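Side-chain contacts in xylan esterase 1 (Thermoanaerobacterium sp. 'JW/SL YS485', PDB 3FCY), which probably removes acetyl groups from acetylated xylan and related acetyl esters, as a calcium-binding carbohydrate esterase of family CE7 with an alpha/beta-hydrolase fold: residues P207-G210 / G211-L215; F181-T184 / A185-A188. All blocks are in the same frame, centred on the assembly; numbering follows the deposited sequence.

Interaction 1 (P207-G210 / G211-L215); sequences PSQG and GGLSL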
ATOM      1  N   PRO A 207     -27.165  -2.290   6.742  1.00 21.52           N
ATOM      2  CA  PRO A 207     -25.872  -2.966   6.599  1.00 22.56           C
ATOM      3  C   PRO A 207     -24.853  -2.429   7.611  1.00 22.11           C
ATOM      4  O   PRO A 207     -24.889  -1.254   7.970  1.00 21.93           O
ATOM      5  CB  PRO A 207     -25.486  -2.632   5.166  1.00 22.01           C
ATOM      6  CG  PRO A 207     -25.912  -1.173   5.078  1.00 21.38           C
ATOM      7  CD  PRO A 207     -27.264  -1.147   5.810  1.00 22.12           C
ATOM      8  N   SER A 208     -23.943  -3.290   8.062  1.00 23.95           N
ATOM      9  CA  SER A 208     -22.907  -2.898   9.018  1.00 22.40           C
ATOM     10  C   SER A 208     -23.515  -2.244  10.261  1.00 20.71           C
ATOM     11  O   SER A 208     -24.272  -2.895  10.983  1.00 20.20           O
ATOM     12  CB  SER A 208     -21.914  -1.943   8.340  1.00 23.40           C
ATOM     13  OG  SER A 208     -20.702  -1.881   9.074  1.00 26.78           O
ATOM     14  N   GLN A 209     -23.187  -0.976  10.526  1.00 20.30           N
ATOM     15  CA  GLN A 209     -23.762  -0.296  11.695  1.00 20.25           C
ATOM     16  C   GLN A 209     -25.285  -0.395  11.628  1.00 20.25           C
ATOM     17  O   GLN A 209     -25.945  -0.621  12.639  1.00 20.36           O
ATOM     18  CB  GLN A 209     -23.374   1.188  11.748  1.00 20.53           C
ATOM     19  CG  GLN A 209     -24.022   1.933  12.933  1.00 20.96           C
ATOM     20  CD  GLN A 209     -23.788   3.439  12.914  1.00 22.52           C
ATOM     21  OE1 GLN A 209     -24.248   4.145  12.014  1.00 22.35           O
ATOM     22  NE2 GLN A 209     -23.069   3.934  13.912  1.00 21.66           N
ATOM     23  N   GLY A 210     -25.828  -0.223  10.424  1.00 20.49           N
ATOM     24  CA  GLY A 210     -27.265  -0.301  10.227  1.00 21.24           C
ATOM     25  C   GLY A 210     -27.797  -1.688  10.532  1.00 22.25           C
ATOM     26  O   GLY A 210     -28.958  -1.852  10.918  1.00 20.91           O
ATOM     27  N   GLY A 211     -26.946  -2.693  10.346  1.00 23.75           N
ATOM     28  CA  GLY A 211     -27.340  -4.061  10.630  1.00 22.74           C
ATOM     29  C   GLY A 211     -27.333  -4.286  12.131  1.00 23.48           C
ATOM     30  O   GLY A 211     -28.132  -5.061  12.660  1.00 22.56           O
ATOM     31  N   GLY A 212     -26.420  -3.603  12.818  1.00 20.30           N
ATOM     32  CA  GLY A 212     -26.337  -3.727  14.260  1.00 21.14           C
ATOM     33  C   GLY A 212     -27.515  -3.008  14.891  1.00 21.45           C
ATOM     34  O   GLY A 212     -28.104  -3.482  15.863  1.00 21.61           O
ATOM     35  N   LEU A 213     -27.854  -1.854  14.325  1.00 20.67           N
ATOM     36  CA  LEU A 213     -28.974  -1.056  14.798  1.00 21.24           C
ATOM     37  C   LEU A 213     -30.301  -1.765  14.534  1.00 22.70           C
ATOM     38  O   LEU A 213     -31.261  -1.589  15.286  1.00 23.24           O
ATOM     39  CB  LEU A 213     -28.981   0.313  14.112  1.00 20.94           C
ATOM     40  CG  LEU A 213     -27.832   1.254  14.488  1.00 22.79           C
ATOM     41  CD1 LEU A 213     -27.960   2.557  13.709  1.00 23.89           C
ATOM     42  CD2 LEU A 213     -27.861   1.522  15.990  1.00 22.71           C
ATOM     43  N   SER A 214     -30.363  -2.543  13.455  1.00 21.98           N
ATOM     44  CA  SER A 214     -31.583  -3.283  13.125  1.00 22.87           C
ATOM     45  C   SER A 214     -31.847  -4.320  14.211  1.00 21.99           C
ATOM     46  O   SER A 214     -32.985  -4.504  14.643  1.00 23.21           O
ATOM     47  CB  SER A 214     -31.447  -3.988  11.770  1.00 21.15           C
ATOM     48  OG  SER A 214     -31.521  -3.057  10.710  1.00 22.59           O
ATOM     49  N   LEU A 215     -30.788  -4.994  14.647  1.00 22.34           N
ATOM     50  CA  LEU A 215     -30.906  -6.003  15.694  1.00 23.54           C
ATOM     51  C   LEU A 215     -31.303  -5.333  17.007  1.00 23.98           C
ATOM     52  O   LEU A 215     -32.198  -5.807  17.708  1.00 24.23           O
ATOM     53  CB  LEU A 215     -29.579  -6.746  15.871  1.00 22.91           C
ATOM     54  CG  LEU A 215     -29.075  -7.573  14.684  1.00 26.33           C
ATOM     55  CD1 LEU A 215     -27.656  -8.041  14.957  1.00 23.37           C
ATOM     56  CD2 LEU A 215     -29.999  -8.765  14.442  1.00 25.13           C
TER

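Interaction 2 (F181-T184 / A185-A188); sequences FLDT and AQLA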
ATOM      1  N   PHE A 181     -29.452   3.499  20.288  1.00 21.75           N
ATOM      2  CA  PHE A 181     -30.275   2.294  20.269  1.00 21.31           C
ATOM      3  C   PHE A 181     -31.695   2.688  20.673  1.00 23.92           C
ATOM      4  O   PHE A 181     -32.668   2.271  20.040  1.00 24.20           O
ATOM      5  CB  PHE A 181     -29.736   1.244  21.248  1.00 19.89           C
ATOM      6  CG  PHE A 181     -28.505   0.509  20.765  1.00 19.95           C
ATOM      7  CD1 PHE A 181     -27.818   0.916  19.624  1.00 20.61           C
ATOM      8  CD2 PHE A 181     -28.017  -0.581  21.484  1.00 18.06           C
ATOM      9  CE1 PHE A 181     -26.662   0.249  19.208  1.00 20.13           C
ATOM     10  CE2 PHE A 181     -26.862  -1.253  21.079  1.00 19.24           C
ATOM     11  CZ  PHE A 181     -26.183  -0.836  19.939  1.00 21.82           C
ATOM     12  N   LEU A 182     -31.813   3.497  21.726  1.00 23.19           N
ATOM     13  CA  LEU A 182     -33.125   3.946  22.184  1.00 24.53           C
ATOM     14  C   LEU A 182     -33.852   4.724  21.090  1.00 24.99           C
ATOM     15  O   LEU A 182     -35.073   4.615  20.961  1.00 25.82           O
ATOM     16  CB  LEU A 182     -32.998   4.807  23.448  1.00 22.91           C
ATOM     17  CG  LEU A 182     -32.626   4.046  24.727  1.00 25.31           C
ATOM     18  CD1 LEU A 182     -32.479   5.028  25.895  1.00 23.91           C
ATOM     19  CD2 LEU A 182     -33.697   2.996  25.028  1.00 23.08           C
ATOM     20  N   ASP A 183     -33.110   5.504  20.304  1.00 23.07           N
ATOM     21  CA  ASP A 183     -33.736   6.259  19.220  1.00 23.64           C
ATOM     22  C   ASP A 183     -34.407   5.292  18.239  1.00 22.63           C
ATOM     23  O   ASP A 183     -35.515   5.550  17.771  1.00 21.52           O
ATOM     24  CB  ASP A 183     -32.716   7.101  18.437  1.00 23.22           C
ATOM     25  CG  ASP A 183     -32.117   8.238  19.254  1.00 27.68           C
ATOM     26  OD1 ASP A 183     -32.779   8.746  20.187  1.00 27.77           O
ATOM     27  OD2 ASP A 183     -30.978   8.641  18.936  1.00 25.57           O
ATOM     28  N   THR A 184     -33.740   4.185  17.919  1.00 22.93           N
ATOM     29  CA  THR A 184     -34.326   3.232  16.975  1.00 23.57           C
ATOM     30  C   THR A 184     -35.614   2.635  17.544  1.00 23.50           C
ATOM     31  O   THR A 184     -36.603   2.496  16.830  1.00 22.89           O
ATOM     32  CB  THR A 184     -33.346   2.069  16.596  1.00 21.68           C
ATOM     33  OG1 THR A 184     -33.215   1.154  17.692  1.00 22.14           O
ATOM     34  CG2 THR A 184     -31.974   2.618  16.230  1.00 19.00           C
ATOM     35  N   ALA A 185     -35.600   2.303  18.830  1.00 25.14           N
ATOM     36  CA  ALA A 185     -36.770   1.723  19.489  1.00 28.03           C
ATOM     37  C   ALA A 185     -37.919   2.723  19.511  1.00 28.17           C
ATOM     38  O   ALA A 185     -39.067   2.376  19.232  1.00 28.93           O
ATOM     39  CB  ALA A 185     -36.418   1.302  20.915  1.00 27.81           C
ATOM     40  N   GLN A 186     -37.595   3.968  19.844  1.00 27.69           N
ATOM     41  CA  GLN A 186     -38.584   5.031  19.905  1.00 26.51           C
ATOM     42  C   GLN A 186     -39.168   5.279  18.523  1.00 25.41           C
ATOM     43  O   GLN A 186     -40.375   5.453  18.374  1.00 24.57           O
ATOM     44  CB  GLN A 186     -37.942   6.316  20.443  1.00 27.19           C
ATOM     45  CG  GLN A 186     -38.893   7.508  20.544  1.00 27.66           C
ATOM     46  CD  GLN A 186     -38.246   8.715  21.214  1.00 29.86           C
ATOM     47  OE1 GLN A 186     -37.024   8.774  21.371  1.00 27.24           O
ATOM     48  NE2 GLN A 186     -39.065   9.687  21.600  1.00 29.46           N
ATOM     49  N   LEU A 187     -38.305   5.290  17.511  1.00 24.33           N
ATOM     50  CA  LEU A 187     -38.754   5.516  16.145  1.00 23.65           C
ATOM     51  C   LEU A 187     -39.669   4.385  15.682  1.00 22.56           C
ATOM     52  O   LEU A 187     -40.632   4.624  14.957  1.00 23.84           O
ATOM     53  CB  LEU A 187     -37.554   5.640  15.194  1.00 23.10           C
ATOM     54  CG  LEU A 187     -37.897   5.847  13.712  1.00 25.05           C
ATOM     55  CD1 LEU A 187     -38.747   7.099  13.547  1.00 26.35           C
ATOM     56  CD2 LEU A 187     -36.616   5.965  12.893  1.00 23.84           C
ATOM     57  N   ALA A 188     -39.368   3.157  16.093  1.00 21.51           N
ATOM     58  CA  ALA A 188     -40.190   2.014  15.705  1.00 23.47           C
ATOM     59  C   ALA A 188     -41.610   2.186  16.261  1.00 24.14           C
ATOM     60  O   ALA A 188     -42.593   1.869  15.589  1.00 24.88           O
ATOM     61  CB  ALA A 188     -39.574   0.710  16.224  1.00 21.31           C
TER
HETATM   62  O   HOH W   1     -34.462   7.914  22.338  1.00 25.90           O

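Interaction 1 (P207-G210 / G211-L215)
The carbonyl of Ser208 turns back onto the amides of Gly211 and Gly212, and the chain passes within one residue from the end of strand 202-207 into the first turn of helix 209-220. Ser208 itself has phi 54° and psi -118°, the strained conformation expected of a nucleophile elbow. Ser208 O accepts from Gly212 N at 2.9 Å, and weakly from Gly211 N. One residue on, Leu213 N bonds to Gln209 O at 2.8 Å. Ser208 stands at the N-cap position but its side chain makes no capping bond; OG is hydrogen-bonded to His327 NE2 instead, consistent with its predicted role as the nucleophile of the catalytic triad.

Gly210 O is gripped twice, by Ser214 N at 3.0 Å and by Ser214 OG at 2.8 Å, from opposite faces of the carbonyl plane. This is possible because OG lies beside its own backbone N (chi1 -74°), which points it back at the carbonyl one turn earlier. On another side of the turn, Gln209 and Leu213 run side by side, Gln209 CG lying 4.1 Å from Leu213 CD1, while Leu213 CG sits 3.2 Å from Gln209 O. A CB on Gly210 would come about 3.2 Å from Pro207 O, and one on Gly211 equally near Ser208 O, a tightness in keeping with the glycines of this turn.

Outside the turn, Gln209 touches Tyr117, predicted to bind substrate. Leu213 packs on Ile180 of helix 176-192 and on Phe114 of strand 108-114, and Gly211 O accepts from Ser229 OG of strand 226-230, which closes this beta-alpha-beta unit.

Interaction 2 (F181-T184 / A185-A188)
Phe181 and Thr184 meet Ala185 in a local contact between successive turns in the middle of helix 176-192, where the helix is buried between helices 209-220 and 50-62 and strand 136-140. Phe181 O is the shared acceptor: Ala185 N reaches it at 3.2 Å, and Thr184 OG1 at 2.7 Å on a lone pair, both in its carbonyl plane. The hydroxyl gets there because OG1 sits between the backbone N and the carbonyl carbon of its own residue (chi1 73°), folded back toward the preceding turn. An alanine here would remove the hydroxyl and is likely to cost Phe181 O its second donor, and to thin the packing of this side chain on Cys217 and Met140.

On a different side of the helix, a water bridges Asp183 OD1 and Gln186 OE1, donating to each at 2.9 Å. Asp183 OD1 and Gln186 OE1, 4.4 Å apart, are both modelled as acceptors, and the water supplies the donors between them. Each group has a further partner: Asp183 OD2 forms a salt bridge with Arg143 NE, and Gln186 NE2 donates to Thr88 O. Leu187 lies against Val138 and Met140 of strand 136-140. The hydroxyl-to-carbonyl bond three residues back, laid over regular i to i+4 bonding, is a familiar way for a threonine to bury its hydroxyl within an alpha-helix, here one flanking the alpha/beta-hydrolase sheet.

Along the chain interaction 2 comes first, in helix 176-192, and interaction 1 follows, where strand 202-207 gives way to helix 209-220. Their centres lie 13 Å apart, yet the two helices meet directly: Leu213 CD2 rests 3.7 Å from Phe181 CE1. Strand 136-140, which packs against Asp183, Thr184 and Leu187 of interaction 2, and strand 202-207, which leads into interaction 1, belong to the same mixed sheet, with strand 108-114 between them. Interaction 1 carries the predicted nucleophile, and the side chain of Phe181 is about 12 Å from that of Ser208. Residues 181-188 therefore form a second layer, packing against the helix that leads out of the predicted catalytic elbow.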